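Local coordinates for laminarinase (Aquimarina sp., PDB 6JIA), which probably hydrolyses the beta-glucan laminarin, as a glycoside hydrolase of family 16, at residues A[94-99]-A[119-124]; A[100-105]-A[114-119]. All coordinates share one frame; numbering follows the deposited sequence.

Interaction 1 of 2, residues A[94-99]-A[119-124]; sequences GSWPAF and IMEHVN. With GLC (alpha-D-glucopyranose), chain B.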
loop_
_atom_site.group_PDB
_atom_site.type_symbol
_atom_site.label_atom_id
_atom_site.label_comp_id
_atom_site.label_asym_id
_atom_site.label_seq_id
_atom_site.Cartn_x
_atom_site.Cartn_y
_atom_site.Cartn_z
ATOM N N GLY A 94 -10.852 -0.284 13.083
ATOM C CA GLY A 94 -11.392 0.105 11.777
ATOM C C GLY A 94 -10.313 0.530 10.785
ATOM O O GLY A 94 -10.651 0.661 9.618
ATOM N N SER A 95 -9.095 0.835 11.232
ATOM C CA SER A 95 -8.076 1.508 10.399
ATOM C C SER A 95 -7.478 0.458 9.482
ATOM O O SER A 95 -7.303 -0.673 9.949
ATOM C CB SER A 95 -7.014 2.184 11.220
ATOM O OG SER A 95 -6.332 1.272 12.069
ATOM N N TRP A 96 -7.063 0.854 8.285
ATOM C CA TRP A 96 -6.429 -0.105 7.336
ATOM C C TRP A 96 -5.526 0.649 6.366
ATOM O O TRP A 96 -5.882 0.913 5.223
ATOM C CB TRP A 96 -7.523 -0.937 6.679
ATOM C CG TRP A 96 -7.011 -1.973 5.725
ATOM C CD1 TRP A 96 -5.746 -2.477 5.614
ATOM C CD2 TRP A 96 -7.803 -2.653 4.758
ATOM N NE1 TRP A 96 -5.694 -3.413 4.625
ATOM C CE2 TRP A 96 -6.940 -3.541 4.076
ATOM C CE3 TRP A 96 -9.155 -2.611 4.422
ATOM C CZ2 TRP A 96 -7.411 -4.383 3.073
ATOM C CZ3 TRP A 96 -9.605 -3.437 3.422
ATOM C CH2 TRP A 96 -8.736 -4.297 2.745
ATOM N N PRO A 97 -4.367 1.134 6.856
ATOM C CA PRO A 97 -3.375 1.787 5.993
ATOM C C PRO A 97 -2.627 0.755 5.142
ATOM O O PRO A 97 -2.485 -0.416 5.599
ATOM C CB PRO A 97 -2.388 2.457 6.957
ATOM C CG PRO A 97 -2.742 1.968 8.361
ATOM C CD PRO A 97 -3.962 1.091 8.263
ATOM N N ALA A 98 -2.180 1.169 3.947
ATOM C CA ALA A 98 -1.446 0.269 3.051
ATOM C C ALA A 98 -0.441 1.049 2.218
ATOM O O ALA A 98 -0.686 2.208 1.829
ATOM C CB ALA A 98 -2.422 -0.511 2.203
ATOM N N PHE A 99 0.668 0.370 1.972
ATOM C CA PHE A 99 1.737 0.761 1.042
ATOM C C PHE A 99 1.964 -0.457 0.149
ATOM O O PHE A 99 2.375 -1.506 0.658
ATOM C CB PHE A 99 2.973 1.194 1.834
ATOM C CG PHE A 99 4.225 1.371 1.009
ATOM C CD1 PHE A 99 4.196 2.055 -0.187
ATOM C CD2 PHE A 99 5.447 0.909 1.460
ATOM C CE1 PHE A 99 5.365 2.304 -0.914
ATOM C CE2 PHE A 99 6.612 1.126 0.716
ATOM C CZ PHE A 99 6.568 1.808 -0.470
ATOM N N ILE A 119 3.513 -4.059 0.401
ATOM C CA ILE A 119 4.794 -3.856 1.115
ATOM C C ILE A 119 4.541 -3.672 2.607
ATOM O O ILE A 119 5.333 -4.188 3.442
ATOM C CB ILE A 119 5.561 -2.687 0.493
ATOM C CG1 ILE A 119 5.830 -2.920 -1.001
ATOM C CG2 ILE A 119 6.835 -2.488 1.308
ATOM C CD1 ILE A 119 6.266 -1.690 -1.757
ATOM N N MET A 120 3.450 -3.009 2.943
ATOM C CA MET A 120 3.019 -2.827 4.345
ATOM C C MET A 120 1.509 -2.763 4.318
ATOM O O MET A 120 0.969 -1.937 3.542
ATOM C CB MET A 120 3.532 -1.530 4.991
ATOM C CG MET A 120 3.222 -1.371 6.432
ATOM S SD MET A 120 1.526 -0.832 6.803
ATOM C CE MET A 120 1.412 0.709 5.916
ATOM N N GLU A 121 0.894 -3.583 5.159
ATOM C CA GLU A 121 -0.491 -3.363 5.608
ATOM C C GLU A 121 -0.570 -3.501 7.117
ATOM O O GLU A 121 0.131 -4.303 7.705
ATOM C CB GLU A 121 -1.466 -4.346 4.971
ATOM C CG GLU A 121 -1.624 -4.141 3.490
ATOM C CD GLU A 121 -2.590 -5.139 2.900
ATOM O OE1 GLU A 121 -2.142 -6.335 2.685
ATOM O OE2 GLU A 121 -3.789 -4.785 2.837
ATOM N N HIS A 122 -1.505 -2.782 7.695
ATOM C CA HIS A 122 -1.811 -2.887 9.133
ATOM C C HIS A 122 -3.312 -2.722 9.276
ATOM O O HIS A 122 -3.881 -1.940 8.477
ATOM C CB HIS A 122 -1.040 -1.814 9.904
ATOM C CG HIS A 122 -1.335 -1.801 11.362
ATOM N ND1 HIS A 122 -2.278 -0.965 11.913
ATOM C CD2 HIS A 122 -0.849 -2.539 12.375
ATOM C CE1 HIS A 122 -2.357 -1.185 13.223
ATOM N NE2 HIS A 122 -1.492 -2.146 13.536
ATOM N N VAL A 123 -3.881 -3.428 10.256
ATOM C CA VAL A 123 -5.312 -3.284 10.611
ATOM C C VAL A 123 -5.464 -3.024 12.097
ATOM O O VAL A 123 -4.687 -3.604 12.927
ATOM C CB VAL A 123 -6.125 -4.493 10.130
ATOM C CG1 VAL A 123 -6.168 -4.507 8.615
ATOM C CG2 VAL A 123 -5.594 -5.810 10.671
ATOM N N ASN A 124 -6.486 -2.237 12.416
ATOM C CA ASN A 124 -7.011 -2.144 13.790
ATOM C C ASN A 124 -5.878 -1.716 14.718
ATOM O O ASN A 124 -5.203 -0.680 14.403
ATOM C CB ASN A 124 -7.722 -3.448 14.153
ATOM C CG ASN A 124 -8.912 -3.714 13.256
ATOM O OD1 ASN A 124 -9.619 -2.781 12.881
ATOM N ND2 ASN A 124 -9.099 -4.966 12.875
HETATM C C1 GLC B . -4.346 -5.938 -1.157
HETATM C C2 GLC B . -5.825 -6.166 -1.431
HETATM C C3 GLC B . -6.500 -4.949 -1.973
HETATM C C4 GLC B . -6.310 -3.802 -1.030
HETATM C C5 GLC B . -4.764 -3.532 -0.899
HETATM C C6 GLC B . -4.430 -2.422 0.120
HETATM O O1 GLC B . -3.581 -5.858 -2.363
HETATM O O2 GLC B . -5.939 -7.324 -2.194
HETATM O O3 GLC B . -7.899 -5.236 -2.133
HETATM O O4 GLC B . -7.043 -2.666 -1.450
HETATM O O5 GLC B . -4.224 -4.768 -0.329
HETATM O O6 GLC B . -4.978 -2.690 1.419
HETATM O O HOH W 1 -3.676 1.248 11.335
#

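Interaction 2 of 2, residues A[100-105]-A[114-119]; sequences WMLGDN and CGAIDI. With GLC (alpha-D-glucopyranose), chain B.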
loop_
_atom_site.group_PDB
_atom_site.type_symbol
_atom_site.label_atom_id
_atom_site.label_comp_id
_atom_site.label_asym_id
_atom_site.label_seq_id
_atom_site.Cartn_x
_atom_site.Cartn_y
_atom_site.Cartn_z
ATOM N N TRP A 100 1.611 -0.343 -1.125
ATOM C CA TRP A 100 1.475 -1.512 -2.019
ATOM C C TRP A 100 1.690 -1.145 -3.480
ATOM O O TRP A 100 1.966 0.031 -3.829
ATOM C CB TRP A 100 0.130 -2.187 -1.790
ATOM C CG TRP A 100 -1.103 -1.354 -1.958
ATOM C CD1 TRP A 100 -1.483 -0.233 -1.261
ATOM C CD2 TRP A 100 -2.217 -1.694 -2.793
ATOM N NE1 TRP A 100 -2.732 0.166 -1.640
ATOM C CE2 TRP A 100 -3.226 -0.734 -2.547
ATOM C CE3 TRP A 100 -2.493 -2.762 -3.641
ATOM C CZ2 TRP A 100 -4.474 -0.797 -3.180
ATOM C CZ3 TRP A 100 -3.712 -2.801 -4.291
ATOM C CH2 TRP A 100 -4.686 -1.836 -4.055
ATOM N N MET A 101 1.611 -2.166 -4.292
ATOM C CA MET A 101 1.896 -2.082 -5.735
ATOM C C MET A 101 0.879 -2.942 -6.485
ATOM O O MET A 101 0.466 -3.940 -5.934
ATOM C CB MET A 101 3.320 -2.579 -5.978
ATOM C CG MET A 101 4.391 -1.814 -5.205
ATOM S SD MET A 101 6.064 -2.326 -5.834
ATOM C CE MET A 101 6.144 -1.272 -7.270
ATOM N N LEU A 102 0.554 -2.547 -7.706
ATOM C CA LEU A 102 -0.322 -3.251 -8.677
ATOM C C LEU A 102 0.403 -3.324 -10.022
ATOM O O LEU A 102 1.053 -2.337 -10.421
ATOM C CB LEU A 102 -1.637 -2.494 -8.828
ATOM C CG LEU A 102 -2.672 -2.678 -7.721
ATOM C CD1 LEU A 102 -3.842 -1.683 -7.940
ATOM C CD2 LEU A 102 -3.179 -4.115 -7.682
ATOM N N GLY A 103 0.175 -4.398 -10.759
ATOM C CA GLY A 103 0.621 -4.512 -12.151
ATOM C C GLY A 103 -0.002 -3.407 -13.001
ATOM O O GLY A 103 -1.217 -3.210 -12.925
ATOM N N ASP A 104 0.824 -2.730 -13.793
ATOM C CA ASP A 104 0.434 -1.779 -14.864
ATOM C C ASP A 104 -0.700 -2.353 -15.722
ATOM O O ASP A 104 -1.531 -1.554 -16.199
ATOM C CB ASP A 104 1.592 -1.522 -15.824
ATOM C CG ASP A 104 2.505 -0.442 -15.323
ATOM O OD1 ASP A 104 2.223 0.070 -14.220
ATOM O OD2 ASP A 104 3.471 -0.120 -16.043
ATOM N N ASN A 105 -0.735 -3.658 -15.930
ATOM C CA ASN A 105 -1.719 -4.275 -16.851
ATOM C C ASN A 105 -3.067 -4.488 -16.170
ATOM O O ASN A 105 -3.977 -5.033 -16.824
ATOM C CB ASN A 105 -1.226 -5.577 -17.441
ATOM C CG ASN A 105 -1.001 -6.646 -16.390
ATOM O OD1 ASN A 105 -1.284 -6.481 -15.173
ATOM N ND2 ASN A 105 -0.448 -7.744 -16.868
ATOM N N CYS A 114 -3.366 -9.125 -12.569
ATOM C CA CYS A 114 -2.320 -8.065 -12.646
ATOM C C CYS A 114 -1.250 -8.282 -11.576
ATOM O O CYS A 114 -0.109 -7.800 -11.760
ATOM C CB CYS A 114 -2.916 -6.669 -12.526
ATOM S SG CYS A 114 -3.783 -6.412 -10.957
ATOM N N GLY A 115 -1.607 -8.971 -10.494
ATOM C CA GLY A 115 -0.757 -9.103 -9.308
ATOM C C GLY A 115 -0.811 -7.872 -8.399
ATOM O O GLY A 115 -0.978 -6.719 -8.872
ATOM N N ALA A 116 -0.563 -8.108 -7.121
ATOM C CA ALA A 116 -0.365 -7.059 -6.108
ATOM C C ALA A 116 0.753 -7.474 -5.167
ATOM O O ALA A 116 0.818 -8.657 -4.782
ATOM C CB ALA A 116 -1.665 -6.833 -5.377
ATOM N N ILE A 117 1.621 -6.528 -4.830
ATOM C CA ILE A 117 2.651 -6.678 -3.776
ATOM C C ILE A 117 2.302 -5.681 -2.685
ATOM O O ILE A 117 2.491 -4.479 -2.939
ATOM C CB ILE A 117 4.070 -6.398 -4.291
ATOM C CG1 ILE A 117 4.358 -7.099 -5.627
ATOM C CG2 ILE A 117 5.067 -6.798 -3.203
ATOM C CD1 ILE A 117 5.680 -6.632 -6.246
ATOM N N ASP A 118 1.771 -6.157 -1.560
ATOM C CA ASP A 118 1.573 -5.300 -0.377
ATOM C C ASP A 118 2.888 -5.221 0.397
ATOM O O ASP A 118 3.327 -6.230 0.954
ATOM C CB ASP A 118 0.450 -5.803 0.526
ATOM C CG ASP A 118 -0.917 -5.612 -0.120
ATOM O OD1 ASP A 118 -1.291 -6.501 -0.858
ATOM O OD2 ASP A 118 -1.593 -4.537 0.151
ATOM N N ILE A 119 3.513 -4.059 0.401
ATOM C CA ILE A 119 4.794 -3.856 1.115
ATOM C C ILE A 119 4.541 -3.672 2.607
ATOM O O ILE A 119 5.333 -4.188 3.442
ATOM C CB ILE A 119 5.561 -2.687 0.493
ATOM C CG1 ILE A 119 5.830 -2.920 -1.001
ATOM C CG2 ILE A 119 6.835 -2.488 1.308
ATOM C CD1 ILE A 119 6.266 -1.690 -1.757
HETATM C C1 GLC B . -4.346 -5.938 -1.157
HETATM C C2 GLC B . -5.825 -6.166 -1.431
HETATM C C3 GLC B . -6.500 -4.949 -1.973
HETATM C C4 GLC B . -6.310 -3.802 -1.030
HETATM C C5 GLC B . -4.764 -3.532 -0.899
HETATM C C6 GLC B . -4.430 -2.422 0.120
HETATM O O1 GLC B . -3.581 -5.858 -2.363
HETATM O O2 GLC B . -5.939 -7.324 -2.194
HETATM O O3 GLC B . -7.899 -5.236 -2.133
HETATM O O4 GLC B . -7.043 -2.666 -1.450
HETATM O O5 GLC B . -4.224 -4.768 -0.329
HETATM O O6 GLC B . -4.978 -2.690 1.419
#

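Interaction 1 of 2, residues A[94-99]-A[119-124]
Glu-121 OE2 is gripped by two donors: O6 of the bound glucose lies 2.8 Å from it, and Trp-96 NE1 of the facing strand lies 3.0 Å away. The indole N-H points nearly along its own ring plane but reaches the anti side of the carboxylate oxygen from out of the carboxylate plane, with a bent N-H...O angle of 148°. Ring and carboxylate run side by side, their planes 28° apart. With CG anti to the backbone nitrogen (chi1 -178°), Trp-96 puts its indole beside the Glu-121 side chain, with Val-123 CG1 over one face, 4.1 Å from the centroid of the five-membered ring. Replacing Trp-96 by a leucine would probably leave Glu-121 OE2 without its indole donor, held from this contact by the sugar hydroxyl alone, and take away the ring face that covers Val-123 CG1. At one end of the contact Asn-124 OD1 takes the Gly-94 N-H at 2.8 Å, in the plane of the side-chain carbonyl. At the other, Ile-119 CD1 rests over the Phe-99 ring, 4.0 Å from its centroid, while the Phe-99 backbone N bonds to Met-120 O at 2.8 Å. Phe-99 O receives Met-120 N at 2.9 Å and, weakly, Ile-119 N. Two consecutive residues thus face one, the definition of a classic beta bulge, and it falls within the IDIMEH sequence that corresponds to the active-site signature strand of family 16 glycoside hydrolases.

Interaction 2 of 2, residues A[100-105]-A[114-119]
Trp-100 holds CG between its backbone nitrogen and carbonyl carbon (chi1 57°), and Asp-118 turns CG anti to its carbonyl carbon (chi1 -70°); as a non-hydrogen-bonded pair they leave the same face of the sheet, and these torsions lay the two side chains side by side. Indole and carboxylate end nearly parallel but not coplanar (6° apart), the carboxylate lying on the side of the indole that carries the glucose, with Trp-100 CB 3.5 Å from Asp-118 OD2. The glucose lies over the indole face, and Asp-118 meets it from beside the ring: its C5 stands 3.3 Å above the indole plane, offset toward the rim, a CH-rich sugar surface against an aromatic face, while the sugar O1 donates to Asp-118 OD1 at 2.8 Å. Trp-100 NE1 is occupied by Asn-202 OD1, which helps fix the indole's rotation. Ala-116, on this same face, brings its CB to 3.7 Å from the sugar O1.

The backbones pair antiparallel. Ile-117 N bonds to Met-101 O at 3.0 Å, and the return bond from Met-101 N to Ile-117 O is weak. Gly-103 N reaches Gly-115 O at 3.2 Å; a side chain on Gly-103 would run into Cys-114 O, which accounts for the glycine. Leu-102 CD2 touches Ala-116 CB at 3.9 Å and also approaches Cys-114 SG. On the face of Met-101 and Ile-117, Met-101 CG meets CD1 of Ile-119 from the corner, at 3.9 Å.

The side chains of Met-101, Ile-117 and Ile-119 all touch Ile-162 of strand 158-164. Within the sheet, residues 100-103 bond on their other edge to strand 197-205, and residues 116-118 to strand 128-136.

Strand 95-103 serves both contacts: its first half pairs with residues 119-124 in interaction 1, its second half with residues 114-119 in interaction 2. The chain runs out along this strand, passes the short helix 106-109, and returns first through interaction 2, then through interaction 1, whose centre is about 16 Å away. Ile-119, where the returning chain turns a corner, belongs to both. Sheet neighbours 197-205 and 128-136 extend the surface, consistent with the concanavalin-type beta sandwich of the family. Both contacts touch the same bound glucose, through Glu-121 in one and Asp-118 with Trp-100 in the other, so together they form part of one sugar-binding site.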